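Local coordinates for protein leucyl aminopeptidase (Trypanosoma brucei brucei, PDB 5NTD) that probably removes N-terminal amino acids, leucine among them, from peptides as a hexameric, manganese-containing M17 aminopeptidase that binds the inhibitor bestatin, at residues L151-F165 / V202-P216. Numbering follows the deposited sequence.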
# COMPACT_ATOMS: atom_id res chain seq x y z
N LEU G 151 43.51 8.31 17.76
CA LEU G 151 42.24 7.72 18.25
C LEU G 151 41.24 7.44 17.10
O LEU G 151 40.78 6.31 16.96
CB LEU G 151 41.55 8.56 19.33
CG LEU G 151 40.46 7.74 20.02
CD1 LEU G 151 40.91 7.34 21.41
CD2 LEU G 151 39.16 8.50 20.09
N PRO G 152 40.91 8.45 16.29
CA PRO G 152 40.00 8.16 15.19
C PRO G 152 40.54 7.14 14.21
O PRO G 152 39.76 6.33 13.69
CB PRO G 152 39.80 9.52 14.51
CG PRO G 152 40.87 10.39 15.01
CD PRO G 152 41.24 9.88 16.36
N ILE G 153 41.84 7.15 13.97
CA ILE G 153 42.46 6.14 13.07
C ILE G 153 42.37 4.76 13.68
O ILE G 153 42.07 3.79 13.00
CB ILE G 153 43.89 6.47 12.64
CG1 ILE G 153 43.85 7.25 11.32
CG2 ILE G 153 44.65 5.20 12.31
CD1 ILE G 153 43.85 8.71 11.49
N ALA G 154 42.59 4.67 14.98
CA ALA G 154 42.52 3.36 15.65
C ALA G 154 41.14 2.71 15.49
O ALA G 154 41.02 1.54 15.17
CB ALA G 154 42.85 3.50 17.11
N ALA G 155 40.12 3.50 15.75
CA ALA G 155 38.74 3.02 15.62
C ALA G 155 38.41 2.69 14.14
O ALA G 155 37.75 1.74 13.85
CB ALA G 155 37.76 4.05 16.19
N ALA G 156 38.91 3.54 13.25
CA ALA G 156 38.66 3.40 11.81
C ALA G 156 39.21 2.11 11.28
O ALA G 156 38.57 1.42 10.49
CB ALA G 156 39.26 4.56 11.05
N VAL G 157 40.40 1.76 11.74
CA VAL G 157 41.05 0.50 11.33
C VAL G 157 40.42 -0.69 12.02
O VAL G 157 40.22 -1.75 11.42
CB VAL G 157 42.56 0.53 11.58
CG1 VAL G 157 43.18 -0.82 11.29
CG2 VAL G 157 43.19 1.59 10.70
N ALA G 158 40.08 -0.52 13.29
CA ALA G 158 39.34 -1.55 14.03
C ALA G 158 38.04 -1.99 13.31
O ALA G 158 37.69 -3.17 13.27
CB ALA G 158 38.99 -1.07 15.43
N ARG G 159 37.36 -1.04 12.71
CA ARG G 159 36.04 -1.32 12.07
C ARG G 159 36.14 -1.73 10.61
O ARG G 159 35.15 -2.05 9.98
CB ARG G 159 35.04 -0.15 12.27
CG ARG G 159 35.20 1.05 11.34
CD ARG G 159 34.14 2.11 11.62
NE ARG G 159 34.61 3.24 12.43
CZ ARG G 159 34.33 3.45 13.72
NH1 ARG G 159 33.61 2.58 14.43
NH2 ARG G 159 34.78 4.53 14.33
N CYS G 160 37.35 -1.73 10.08
CA CYS G 160 37.54 -1.96 8.64
C CYS G 160 37.69 -3.45 8.35
O CYS G 160 37.90 -4.26 9.23
CB CYS G 160 38.74 -1.19 8.09
SG CYS G 160 40.31 -2.10 8.22
N GLY G 161 37.60 -3.75 7.08
CA GLY G 161 37.87 -5.08 6.58
C GLY G 161 36.81 -6.09 6.98
O GLY G 161 35.70 -5.73 7.34
N LYS G 162 37.19 -7.35 6.88
CA LYS G 162 36.29 -8.45 7.20
C LYS G 162 35.99 -8.45 8.67
O LYS G 162 36.86 -8.16 9.47
CB LYS G 162 36.87 -9.77 6.74
CG LYS G 162 36.68 -9.90 5.24
CD LYS G 162 37.46 -10.94 4.46
CE LYS G 162 36.80 -11.28 3.12
NZ LYS G 162 36.37 -10.07 2.36
N HIS G 163 34.77 -8.80 9.02
CA HIS G 163 34.30 -8.73 10.39
C HIS G 163 34.67 -9.97 11.19
O HIS G 163 34.69 -11.08 10.68
CB HIS G 163 32.79 -8.52 10.47
CG HIS G 163 32.34 -7.19 9.94
ND1 HIS G 163 31.17 -6.58 10.33
CD2 HIS G 163 32.95 -6.32 9.09
CE1 HIS G 163 31.06 -5.42 9.73
NE2 HIS G 163 32.14 -5.23 8.99
N ASN G 164 34.96 -9.76 12.46
CA ASN G 164 35.34 -10.88 13.34
C ASN G 164 34.20 -11.86 13.49
O ASN G 164 34.41 -13.05 13.69
CB ASN G 164 35.89 -10.42 14.69
CG ASN G 164 34.85 -9.80 15.57
OD1 ASN G 164 34.07 -10.51 16.21
ND2 ASN G 164 34.81 -8.46 15.59
N PHE G 165 32.97 -11.35 13.41
CA PHE G 165 31.82 -12.24 13.38
C PHE G 165 31.66 -12.84 11.97
O PHE G 165 31.50 -12.12 11.00
CB PHE G 165 30.52 -11.59 13.79
CG PHE G 165 29.38 -12.54 13.73
CD1 PHE G 165 29.13 -13.42 14.79
CD2 PHE G 165 28.64 -12.68 12.55
CE1 PHE G 165 28.13 -14.36 14.71
CE2 PHE G 165 27.63 -13.64 12.46
CZ PHE G 165 27.39 -14.47 13.53
N VAL G 202 40.78 0.28 22.86
CA VAL G 202 39.75 1.00 22.05
C VAL G 202 39.30 0.17 20.85
O VAL G 202 38.12 -0.01 20.60
CB VAL G 202 40.26 2.38 21.56
CG1 VAL G 202 39.30 3.02 20.57
CG2 VAL G 202 40.44 3.29 22.75
N ALA G 203 40.29 -0.30 20.11
CA ALA G 203 40.02 -1.13 18.92
C ALA G 203 39.27 -2.39 19.30
O ALA G 203 38.33 -2.82 18.61
CB ALA G 203 41.29 -1.50 18.23
N THR G 204 39.65 -2.95 20.43
CA THR G 204 38.97 -4.16 20.94
C THR G 204 37.48 -3.88 21.20
O THR G 204 36.61 -4.69 20.87
CB THR G 204 39.66 -4.68 22.22
OG1 THR G 204 41.02 -4.95 21.90
CG2 THR G 204 38.99 -5.97 22.76
N SER G 205 37.20 -2.74 21.84
CA SER G 205 35.81 -2.37 22.16
C SER G 205 34.99 -2.07 20.89
O SER G 205 33.83 -2.43 20.80
CB SER G 205 35.77 -1.19 23.10
OG SER G 205 35.84 -1.65 24.45
N THR G 206 35.60 -1.41 19.91
CA THR G 206 34.95 -1.18 18.62
C THR G 206 34.53 -2.53 17.98
O THR G 206 33.41 -2.67 17.49
CB THR G 206 35.87 -0.46 17.66
OG1 THR G 206 36.17 0.82 18.19
CG2 THR G 206 35.20 -0.28 16.27
N GLN G 207 35.44 -3.49 18.03
CA GLN G 207 35.25 -4.81 17.40
C GLN G 207 34.33 -5.73 18.18
O GLN G 207 33.56 -6.48 17.60
CB GLN G 207 36.55 -5.49 17.15
CG GLN G 207 37.35 -4.77 16.08
CD GLN G 207 38.70 -5.41 15.81
OE1 GLN G 207 39.24 -6.14 16.66
NE2 GLN G 207 39.27 -5.11 14.66
N LEU G 208 34.38 -5.65 19.50
CA LEU G 208 33.40 -6.40 20.33
C LEU G 208 31.99 -5.86 20.06
O LEU G 208 31.05 -6.62 19.93
CB LEU G 208 33.73 -6.30 21.81
CG LEU G 208 32.73 -6.97 22.74
CD1 LEU G 208 32.59 -8.44 22.42
CD2 LEU G 208 33.18 -6.80 24.19
N CYS G 209 31.88 -4.55 20.02
CA CYS G 209 30.61 -3.87 19.74
C CYS G 209 30.09 -4.32 18.38
O CYS G 209 28.94 -4.75 18.24
CB CYS G 209 30.80 -2.38 19.77
SG CYS G 209 29.27 -1.43 19.54
N GLN G 210 30.99 -4.32 17.41
CA GLN G 210 30.68 -4.83 16.06
C GLN G 210 30.19 -6.26 16.09
O GLN G 210 29.19 -6.63 15.44
CB GLN G 210 31.90 -4.72 15.17
CG GLN G 210 31.60 -4.92 13.71
CD GLN G 210 32.88 -5.18 12.91
OE1 GLN G 210 33.28 -4.36 12.09
NE2 GLN G 210 33.48 -6.34 13.12
N ARG G 211 30.85 -7.07 16.90
CA ARG G 211 30.53 -8.51 17.00
C ARG G 211 29.13 -8.70 17.52
O ARG G 211 28.34 -9.50 17.00
CB ARG G 211 31.53 -9.21 17.90
CG ARG G 211 31.39 -10.73 17.92
CD ARG G 211 32.49 -11.42 18.74
NE ARG G 211 32.28 -12.85 18.72
CZ ARG G 211 32.54 -13.63 17.67
NH1 ARG G 211 33.09 -13.15 16.57
NH2 ARG G 211 32.21 -14.93 17.73
N LEU G 212 28.82 -8.00 18.60
CA LEU G 212 27.53 -8.13 19.28
C LEU G 212 26.38 -7.69 18.33
O LEU G 212 25.33 -8.32 18.27
CB LEU G 212 27.49 -7.32 20.56
CG LEU G 212 28.47 -7.77 21.67
CD1 LEU G 212 28.55 -6.72 22.72
CD2 LEU G 212 28.05 -9.09 22.29
N VAL G 213 26.62 -6.62 17.60
CA VAL G 213 25.62 -6.04 16.70
C VAL G 213 25.40 -6.93 15.47
O VAL G 213 24.28 -7.26 15.12
CB VAL G 213 25.99 -4.59 16.33
CG1 VAL G 213 24.99 -4.03 15.33
CG2 VAL G 213 25.98 -3.75 17.58
N ASP G 214 26.50 -7.36 14.87
CA ASP G 214 26.49 -8.31 13.72
C ASP G 214 25.78 -9.62 14.06
O ASP G 214 25.12 -10.22 13.25
CB ASP G 214 27.90 -8.69 13.27
CG ASP G 214 28.50 -7.72 12.26
OD1 ASP G 214 27.75 -6.99 11.58
OD2 ASP G 214 29.74 -7.65 12.22
N ALA G 215 25.96 -10.08 15.29
CA ALA G 215 25.49 -11.41 15.69
C ALA G 215 24.00 -11.47 15.49
O ALA G 215 23.27 -10.56 15.90
CB ALA G 215 25.86 -11.71 17.13
N PRO G 216 23.51 -12.57 14.91
CA PRO G 216 22.07 -12.72 14.77
C PRO G 216 21.42 -13.03 16.10
O PRO G 216 22.08 -13.45 17.03
CB PRO G 216 21.94 -13.89 13.83
CG PRO G 216 23.12 -14.74 14.15
CD PRO G 216 24.22 -13.75 14.43
O HOH W 1 36.22 -5.02 11.20
O HOH W 2 36.22 -7.19 13.65
O HOH W 3 32.01 -8.56 13.87
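A158 packs its methyl group on A203, CB to CB at 3.6 Å, and also touches CB of T206; consistent with the small side chains here, the axes of helix segments 151-158 and 202-214 come within 8.5 Å, crossing at -37°. At the far end, CA of A215 sits over the face of the F165 ring, 12° off its normal, in a CH-pi contact, while CZ of F165 meets CD of P216. I356 of a second subunit also packs on F165. The contact joins the N-terminal, macro-type part of this M17 chain to helix 196-214, whose C-terminal half falls in the catalytic family region; the side chain of D214 lies about 14 Å from bound bestatin. Where helix 151-158 ends, NE2 of Q207 donates in the carbonyl plane to a lone pair of A158 O (2.9 Å); its OE1 is held by Y22 and T24. Beyond the turn, the H163 ring stacks on the Q210 amide, planes 5° apart, and its ND1 donates to the syn side of D214 OD2 at 2.6 Å. The N164 amide bridges residues one helical turn apart: ND2 donates to Q207 O from above the carbonyl plane, opposite the helical donor R211 N, and OD1 accepts a nearly straight bond from R211 NH1 (2.8 Å). The R211 chain, extended from CG to NE, runs alongside that oxygen. Water 3 links F165 N, Q210 NE2 and D214 OD2.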